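Local coordinates for protein serine protease inhibitor (Thermoanaerobacter tengcongensis, PDB 2PEE) that probably inhibits serine proteases as a thermophilic member of the serpin family, its N terminus serving to trap the metastable native state, at residues Lys11-Ser16 with Ile127-Lys132; Phe112-Phe117 with Ile135-Phe140; His195-Thr200 with Thr359-Arg364. The protein carries 1 engineered substitution. All blocks are in the same frame, centred on the assembly; numbering follows the deposited sequence.

Contact 1. Residues Lys11-Ser16 with Ile127-Lys132. With SO4 (sulfate ion), chain C.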
# COMPACT_ATOMS: atom_id res chain seq x y z
N LYS A 11 -5.70 17.80 21.37
CA LYS A 11 -5.99 16.55 22.08
C LYS A 11 -7.18 15.76 21.53
O LYS A 11 -8.30 16.27 21.41
CB LYS A 11 -6.13 16.77 23.59
CG LYS A 11 -4.79 16.94 24.30
CD LYS A 11 -4.95 16.90 25.81
CE LYS A 11 -3.80 17.61 26.52
NZ LYS A 11 -4.07 17.74 27.98
N ALA A 12 -6.92 14.50 21.18
CA ALA A 12 -7.96 13.58 20.74
C ALA A 12 -9.14 13.46 21.73
O ALA A 12 -8.94 13.39 22.94
CB ALA A 12 -7.35 12.23 20.50
N ASN A 13 -10.37 13.49 21.21
CA ASN A 13 -11.54 13.08 22.00
C ASN A 13 -11.81 11.60 21.79
O ASN A 13 -11.48 11.04 20.73
CB ASN A 13 -12.84 13.78 21.56
CG ASN A 13 -12.68 15.28 21.33
OD1 ASN A 13 -12.17 16.00 22.19
ND2 ASN A 13 -13.16 15.75 20.16
N PRO A 14 -12.45 10.97 22.79
CA PRO A 14 -12.95 9.61 22.61
C PRO A 14 -13.92 9.55 21.44
O PRO A 14 -14.68 10.49 21.23
CB PRO A 14 -13.67 9.33 23.92
CG PRO A 14 -13.60 10.53 24.74
CD PRO A 14 -12.69 11.50 24.13
N VAL A 15 -13.89 8.48 20.65
CA VAL A 15 -14.83 8.32 19.54
C VAL A 15 -15.57 6.99 19.59
O VAL A 15 -15.08 6.04 20.13
CB VAL A 15 -14.15 8.45 18.15
CG1 VAL A 15 -13.60 9.81 17.97
CG2 VAL A 15 -13.04 7.42 17.98
N SER A 16 -16.76 6.94 19.01
CA SER A 16 -17.42 5.66 18.77
C SER A 16 -16.71 4.87 17.70
O SER A 16 -16.38 5.39 16.64
CB SER A 16 -18.84 5.87 18.27
OG SER A 16 -19.61 6.45 19.27
N ILE A 127 -8.60 14.94 12.54
CA ILE A 127 -7.35 14.17 12.41
C ILE A 127 -6.92 13.49 13.74
O ILE A 127 -6.52 12.31 13.75
CB ILE A 127 -6.18 15.03 11.89
CG1 ILE A 127 -6.53 15.73 10.55
CG2 ILE A 127 -4.90 14.20 11.80
CD1 ILE A 127 -7.06 14.81 9.42
N ALA A 128 -7.00 14.25 14.84
CA ALA A 128 -6.67 13.72 16.15
C ALA A 128 -7.60 12.59 16.56
O ALA A 128 -7.16 11.58 17.12
CB ALA A 128 -6.72 14.80 17.16
N ASP A 129 -8.89 12.76 16.29
CA ASP A 129 -9.91 11.85 16.75
C ASP A 129 -9.90 10.53 15.98
O ASP A 129 -10.06 9.48 16.59
CB ASP A 129 -11.29 12.51 16.67
CG ASP A 129 -11.42 13.72 17.60
OD1 ASP A 129 -10.59 13.91 18.51
OD2 ASP A 129 -12.38 14.49 17.44
N TYR A 130 -9.70 10.59 14.66
CA TYR A 130 -9.90 9.41 13.81
C TYR A 130 -8.64 8.90 13.15
O TYR A 130 -8.61 7.75 12.78
CB TYR A 130 -10.99 9.64 12.75
CG TYR A 130 -12.33 9.90 13.34
CD1 TYR A 130 -12.85 11.21 13.43
CD2 TYR A 130 -13.08 8.87 13.87
CE1 TYR A 130 -14.10 11.46 14.01
CE2 TYR A 130 -14.32 9.10 14.46
CZ TYR A 130 -14.82 10.40 14.53
OH TYR A 130 -16.04 10.59 15.11
N TYR A 131 -7.61 9.72 12.99
CA TYR A 131 -6.48 9.35 12.15
C TYR A 131 -5.13 9.27 12.84
O TYR A 131 -4.35 8.37 12.56
CB TYR A 131 -6.39 10.28 10.93
CG TYR A 131 -7.53 10.07 9.98
CD1 TYR A 131 -8.68 10.84 10.06
CD2 TYR A 131 -7.49 9.04 9.03
CE1 TYR A 131 -9.73 10.62 9.19
CE2 TYR A 131 -8.53 8.81 8.17
CZ TYR A 131 -9.65 9.61 8.25
OH TYR A 131 -10.69 9.40 7.39
N LYS A 132 -4.87 10.23 13.71
CA LYS A 132 -3.61 10.33 14.44
C LYS A 132 -2.37 10.52 13.54
O LYS A 132 -1.25 10.10 13.88
CB LYS A 132 -3.47 9.16 15.43
CG LYS A 132 -4.29 9.35 16.73
CD LYS A 132 -5.60 8.55 16.73
CE LYS A 132 -6.04 8.18 18.15
NZ LYS A 132 -6.87 9.22 18.81
S SO4 C . -3.55 12.67 22.47
O1 SO4 C . -3.64 11.25 22.10
O2 SO4 C . -4.17 12.89 23.78
O3 SO4 C . -4.25 13.52 21.51
O4 SO4 C . -2.13 13.02 22.51
O HOH W 1 -10.06 9.55 19.27

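Contact 2. Residues Phe112-Phe117 with Ile135-Phe140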
# COMPACT_ATOMS: atom_id res chain seq x y z
N PHE A 112 1.97 21.66 4.89
CA PHE A 112 1.52 22.94 4.33
C PHE A 112 2.62 23.97 4.38
O PHE A 112 3.44 23.96 5.31
CB PHE A 112 0.36 23.51 5.15
CG PHE A 112 -0.88 22.69 5.11
CD1 PHE A 112 -1.27 21.92 6.22
CD2 PHE A 112 -1.69 22.68 3.96
CE1 PHE A 112 -2.43 21.16 6.20
CE2 PHE A 112 -2.85 21.91 3.93
CZ PHE A 112 -3.23 21.14 5.06
N LYS A 113 2.63 24.87 3.41
CA LYS A 113 3.59 25.97 3.39
C LYS A 113 3.18 27.08 4.39
O LYS A 113 2.04 27.54 4.38
CB LYS A 113 3.72 26.50 1.96
CG LYS A 113 4.88 27.45 1.74
CD LYS A 113 4.91 27.93 0.30
CE LYS A 113 6.22 28.61 -0.04
NZ LYS A 113 6.44 28.58 -1.50
N GLU A 114 4.13 27.46 5.25
CA GLU A 114 3.98 28.48 6.32
C GLU A 114 3.40 29.84 5.91
O GLU A 114 2.38 30.26 6.47
CB GLU A 114 5.34 28.76 6.98
CG GLU A 114 5.61 27.96 8.22
CD GLU A 114 7.02 28.13 8.75
OE1 GLU A 114 7.82 28.88 8.14
OE2 GLU A 114 7.34 27.51 9.79
N ASN A 115 4.07 30.53 5.00
CA ASN A 115 3.59 31.79 4.43
C ASN A 115 2.15 31.62 3.94
O ASN A 115 1.85 30.62 3.28
CB ASN A 115 4.49 32.23 3.27
N ASP A 116 1.27 32.54 4.29
CA ASP A 116 -0.12 32.54 3.81
C ASP A 116 -0.93 31.24 4.06
O ASP A 116 -1.32 30.55 3.12
CB ASP A 116 -0.16 32.92 2.31
CG ASP A 116 -1.55 33.29 1.82
OD1 ASP A 116 -2.49 33.34 2.65
OD2 ASP A 116 -1.70 33.54 0.60
N PHE A 117 -1.19 30.92 5.33
CA PHE A 117 -1.99 29.73 5.69
C PHE A 117 -2.37 29.60 7.16
O PHE A 117 -1.50 29.38 8.02
CB PHE A 117 -1.31 28.43 5.27
CG PHE A 117 -2.06 27.20 5.70
CD1 PHE A 117 -3.28 26.87 5.12
CD2 PHE A 117 -1.55 26.38 6.70
CE1 PHE A 117 -3.98 25.74 5.54
CE2 PHE A 117 -2.24 25.24 7.12
CZ PHE A 117 -3.46 24.92 6.54
N ILE A 135 0.57 16.49 10.90
CA ILE A 135 0.18 17.56 10.00
C ILE A 135 1.15 18.69 10.33
O ILE A 135 1.22 19.13 11.48
CB ILE A 135 -1.30 18.03 10.26
CG1 ILE A 135 -2.31 16.87 10.27
CG2 ILE A 135 -1.72 19.15 9.30
CD1 ILE A 135 -2.51 16.14 8.94
N PHE A 136 1.91 19.13 9.32
CA PHE A 136 2.94 20.15 9.51
C PHE A 136 2.69 21.42 8.72
O PHE A 136 2.18 21.40 7.60
CB PHE A 136 4.32 19.65 9.12
CG PHE A 136 4.73 18.38 9.80
CD1 PHE A 136 4.45 17.14 9.22
CD2 PHE A 136 5.45 18.42 10.99
CE1 PHE A 136 4.84 15.94 9.84
CE2 PHE A 136 5.84 17.23 11.61
CZ PHE A 136 5.54 15.99 11.03
N LYS A 137 3.07 22.54 9.31
CA LYS A 137 3.28 23.73 8.54
C LYS A 137 4.80 23.90 8.46
O LYS A 137 5.50 23.57 9.43
CB LYS A 137 2.52 24.94 9.12
CG LYS A 137 2.95 25.41 10.49
CD LYS A 137 2.44 26.82 10.74
CE LYS A 137 2.75 27.28 12.16
NZ LYS A 137 3.14 28.70 12.14
N ALA A 138 5.29 24.34 7.30
CA ALA A 138 6.73 24.43 7.05
C ALA A 138 7.10 25.54 6.07
O ALA A 138 6.28 25.97 5.26
CB ALA A 138 7.26 23.11 6.55
N ALA A 139 8.35 25.98 6.14
CA ALA A 139 8.89 26.98 5.22
C ALA A 139 8.77 26.58 3.75
O ALA A 139 8.51 27.43 2.89
CB ALA A 139 10.35 27.28 5.57
N PHE A 140 8.95 25.29 3.48
CA PHE A 140 8.96 24.73 2.11
C PHE A 140 10.22 25.15 1.35
O PHE A 140 10.18 25.37 0.13
CB PHE A 140 7.68 25.07 1.33
CG PHE A 140 6.61 24.02 1.42
CD1 PHE A 140 6.20 23.49 2.65
CD2 PHE A 140 5.97 23.58 0.26
CE1 PHE A 140 5.20 22.51 2.73
CE2 PHE A 140 4.96 22.61 0.32
CZ PHE A 140 4.57 22.08 1.56

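Contact 3. Residues His195-Thr200 with Thr359-Arg364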
# COMPACT_ATOMS: atom_id res chain seq x y z
N HIS A 195 17.60 -22.23 -4.43
CA HIS A 195 18.26 -22.74 -5.62
C HIS A 195 18.34 -21.68 -6.71
O HIS A 195 17.40 -20.92 -6.88
CB HIS A 195 17.45 -23.92 -6.16
CG HIS A 195 17.33 -25.06 -5.21
ND1 HIS A 195 18.41 -25.83 -4.82
CD2 HIS A 195 16.26 -25.59 -4.57
CE1 HIS A 195 18.01 -26.76 -3.98
NE2 HIS A 195 16.71 -26.64 -3.81
N GLU A 196 19.45 -21.63 -7.44
CA GLU A 196 19.57 -20.69 -8.57
C GLU A 196 18.79 -21.24 -9.77
O GLU A 196 18.94 -22.40 -10.13
CB GLU A 196 21.03 -20.42 -8.93
N ASP A 197 17.91 -20.43 -10.36
CA ASP A 197 17.18 -20.85 -11.56
C ASP A 197 16.93 -19.64 -12.47
O ASP A 197 17.46 -18.56 -12.20
CB ASP A 197 15.87 -21.55 -11.20
CG ASP A 197 15.41 -22.54 -12.27
OD1 ASP A 197 14.31 -23.12 -12.12
OD2 ASP A 197 16.16 -22.75 -13.26
N ILE A 198 16.14 -19.80 -13.53
CA ILE A 198 16.02 -18.71 -14.53
C ILE A 198 14.70 -17.93 -14.54
O ILE A 198 13.67 -18.46 -14.97
CB ILE A 198 16.30 -19.19 -15.98
CG1 ILE A 198 17.68 -19.85 -16.11
CG2 ILE A 198 16.18 -18.03 -16.93
CD1 ILE A 198 18.87 -18.89 -16.16
N PHE A 199 14.72 -16.68 -14.10
CA PHE A 199 13.56 -15.82 -14.27
C PHE A 199 13.56 -15.24 -15.67
O PHE A 199 14.56 -14.67 -16.12
CB PHE A 199 13.55 -14.68 -13.24
CG PHE A 199 12.27 -13.88 -13.23
CD1 PHE A 199 11.13 -14.37 -12.58
CD2 PHE A 199 12.19 -12.64 -13.87
CE1 PHE A 199 9.96 -13.64 -12.56
CE2 PHE A 199 11.01 -11.89 -13.85
CZ PHE A 199 9.89 -12.39 -13.20
N THR A 200 12.43 -15.38 -16.36
CA THR A 200 12.31 -14.94 -17.76
C THR A 200 11.55 -13.62 -17.86
O THR A 200 10.33 -13.62 -18.07
CB THR A 200 11.61 -16.01 -18.61
OG1 THR A 200 12.09 -17.33 -18.24
CG2 THR A 200 11.83 -15.73 -20.08
N THR A 359 1.46 -27.11 -8.85
CA THR A 359 2.77 -26.46 -8.95
C THR A 359 2.66 -24.99 -9.39
O THR A 359 2.03 -24.69 -10.41
CB THR A 359 3.77 -27.24 -9.87
N VAL A 360 3.25 -24.08 -8.61
CA VAL A 360 3.38 -22.71 -9.08
C VAL A 360 4.84 -22.31 -9.07
O VAL A 360 5.47 -22.22 -8.02
CB VAL A 360 2.56 -21.71 -8.26
CG1 VAL A 360 2.82 -20.30 -8.75
CG2 VAL A 360 1.08 -22.02 -8.36
N LYS A 361 5.36 -22.09 -10.27
CA LYS A 361 6.72 -21.65 -10.44
C LYS A 361 6.60 -20.23 -10.93
O LYS A 361 6.00 -19.97 -11.98
CB LYS A 361 7.40 -22.55 -11.47
CG LYS A 361 8.90 -22.40 -11.57
CD LYS A 361 9.52 -23.57 -12.33
CE LYS A 361 11.00 -23.36 -12.59
NZ LYS A 361 11.79 -23.41 -11.33
N LEU A 362 7.13 -19.29 -10.16
CA LEU A 362 7.09 -17.87 -10.54
C LEU A 362 8.31 -17.60 -11.39
O LEU A 362 9.27 -16.93 -10.99
CB LEU A 362 6.95 -16.96 -9.32
CG LEU A 362 5.68 -17.26 -8.52
CD1 LEU A 362 5.74 -16.62 -7.17
CD2 LEU A 362 4.41 -16.85 -9.26
N ASN A 363 8.21 -18.16 -12.59
CA ASN A 363 9.27 -18.36 -13.58
C ASN A 363 9.38 -17.16 -14.51
O ASN A 363 10.37 -16.99 -15.22
CB ASN A 363 8.88 -19.60 -14.40
CG ASN A 363 10.07 -20.38 -14.89
OD1 ASN A 363 11.21 -19.91 -14.79
ND2 ASN A 363 9.83 -21.59 -15.40
N ARG A 364 8.36 -16.30 -14.47
CA ARG A 364 8.15 -15.22 -15.43
C ARG A 364 7.29 -14.18 -14.70
O ARG A 364 6.92 -14.41 -13.55
CB ARG A 364 7.43 -15.77 -16.66
CG ARG A 364 6.15 -16.53 -16.34
CD ARG A 364 5.54 -17.18 -17.59
NE ARG A 364 4.50 -18.13 -17.20
CZ ARG A 364 3.22 -17.81 -17.03
NH1 ARG A 364 2.80 -16.57 -17.26
NH2 ARG A 364 2.36 -18.74 -16.65

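Contact 1. Residues Lys11-Ser16 with Ile127-Lys132
Val15 and the Tyr130 ring meet in an off-centre CH-pi contact, the methyl CG1 of Val15 lying 4.0 Å from the centroid of the Tyr130 ring and 30° off its normal. The two side chains run at a slant to each other, and CG1 also reaches back to the Asp129 CB, 3.8 Å away. Tyr90 of helix 82-95 touches both Val15 and Tyr130 and so joins the aromatic side of the patch. The second pair of flat groups is polar: the amide of Asn13 and the carboxylate of Asp129 are turned 48° against each other. The stronger bond to the carboxylate comes from the backbone, Asn13 N to Asp129 OD1 at 2.7 Å, with the N-H arriving from above the carboxylate plane. Asn13 ND2 adds a weak bond to Asp129 OD2 (3.1 Å), while Gln125 also donates to OD1, so the acid is gripped from the incoming loop and from its own helix. A water reinforces the join by donating to Asn13 O and Asp129 O. Next along the chain, Ala12 CB lies 3.4 Å from Ala128 O. The same carbonyl accepts Lys132 NZ at 2.9 Å, because the lysine chain bends at its second and fourth torsions and folds back over the helix end. Ala12 N donates to O3 of a sulfate ion (2.9 Å), probably from the crystallisation liquor. The whole illustrates an extended N-terminal segment docked on the last turn of helix 121-130, consistent with the role of the N terminus of this serpin in trapping the metastable native state.

Contact 2. Residues Phe112-Phe117 with Ile135-Phe140
Phe112 and Lys137 form a parallel beta bridge, and Lys113 with Ala138 the next, in the part of serpin beta-sheet A where strand 102-113 lies beside strand 134-138. Three backbone hydrogen bonds hold the pair. Phe112 N donates to Phe136 O, and Ala138 N to Phe112 O at 2.7 Å. The third, Glu114 N to Ala138 O (2.6 Å), continues the ladder one residue past the end of strand 102-113. CA-H...O contacts from Lys137 to Phe112 O and from Lys113 to Ala138 O fill in between them. On the far side Lys113 bonds through its backbone to Val172, so the strand is flanked by a second partner. Charge plays a looser part: Glu114 OE2 and Lys137 NZ carry opposite charges but stand 5.0 Å apart.

The apolar contacts divide between two rings. Phe112 lies side by side with Ile135, whose CG2 meets the ring edge at CE1, 3.8 Å away, while Phe117 sets its CZ over the centre of one Phe112 face. Leu124 of helix 121-130 packs on Ile135 in turn. The second ring, Phe140, which also meets Tyr174 with the planes about 10° apart, takes the aliphatic part of Lys113. With CG of Lys113 anti to the backbone N (chi1 -168°), the extended chain runs past Phe140 CB, and Lys113 CB sits over the Phe140 ring face, 4.0 Å from its centroid.

Contact 3. Residues His195-Thr200 with Thr359-Arg364
Serpins follow their reactive-centre loop with a strand of beta-sheet C, and here the exit from that strand, Lys361-Arg364, meets the strand of Asp197-Thr200. An inverse gamma turn centred on Leu362 swings the backbone out of strand 358-361. The CG of Phe199 is anti to its nitrogen (chi1 -171°), which carries the ring across to the carbonyls of Leu362 and Arg364. Leu362 O lies at the ring edge, in its plane, 3.5 Å from Phe199 CD1, whereas Arg364 O approaches Phe199 CE1 more obliquely at 3.3 Å. Between them Asn363 O accepts Thr200 N at 2.9 Å, takes a CA-H...O contact from Phe199, and has a weak bond from Thr200 OG1. Were Phe199 an alanine, the carbonyls of Leu362 and Arg364 would probably lose the ring C-H groups packed against them, and a gap would open beside them. Farther back along the strand, a salt bridge joins Lys361 NZ to Asp197 OD1 (2.7 Å), the side chains crossing at about a right angle. The lysine reaches the acid by a bend at chi4 (68°), and its nitrogen arrives nearly in line with the carboxylate C-O bond. Arg364 turns its guanidinium to Pro244 O, at the end of strand 237-244. Strands 194-200 and 358-361 belong to sheet C, where they pair with 206-216 and 270-288, while Leu362 packs onto strands 225-231 and 237-244 of sheet B through Phe228 and Leu243.

From the N terminus, the chain first lays Lys11-Ser16 down, and contact 1 closes only 110 residues later, when the end of helix 121-130 arrives. Before that closure the end of strand 102-113 and the loop after it, Phe112-Phe117, have opened contact 2, which closes after a further 17 residues at Ile135-Phe140; the two contacts therefore cross along the chain. They also touch in space, Ile127 CG2 packing 4.0 Å from Ile135 CG1, and together tie the N-terminal segment, helix 121-130 and sheet A. Contact 3 follows in series, closing a loop of 158 residues on the opposite side of the chain's centre, its nearest atoms about 33 Å from contact 1 and about 37 Å from contact 2.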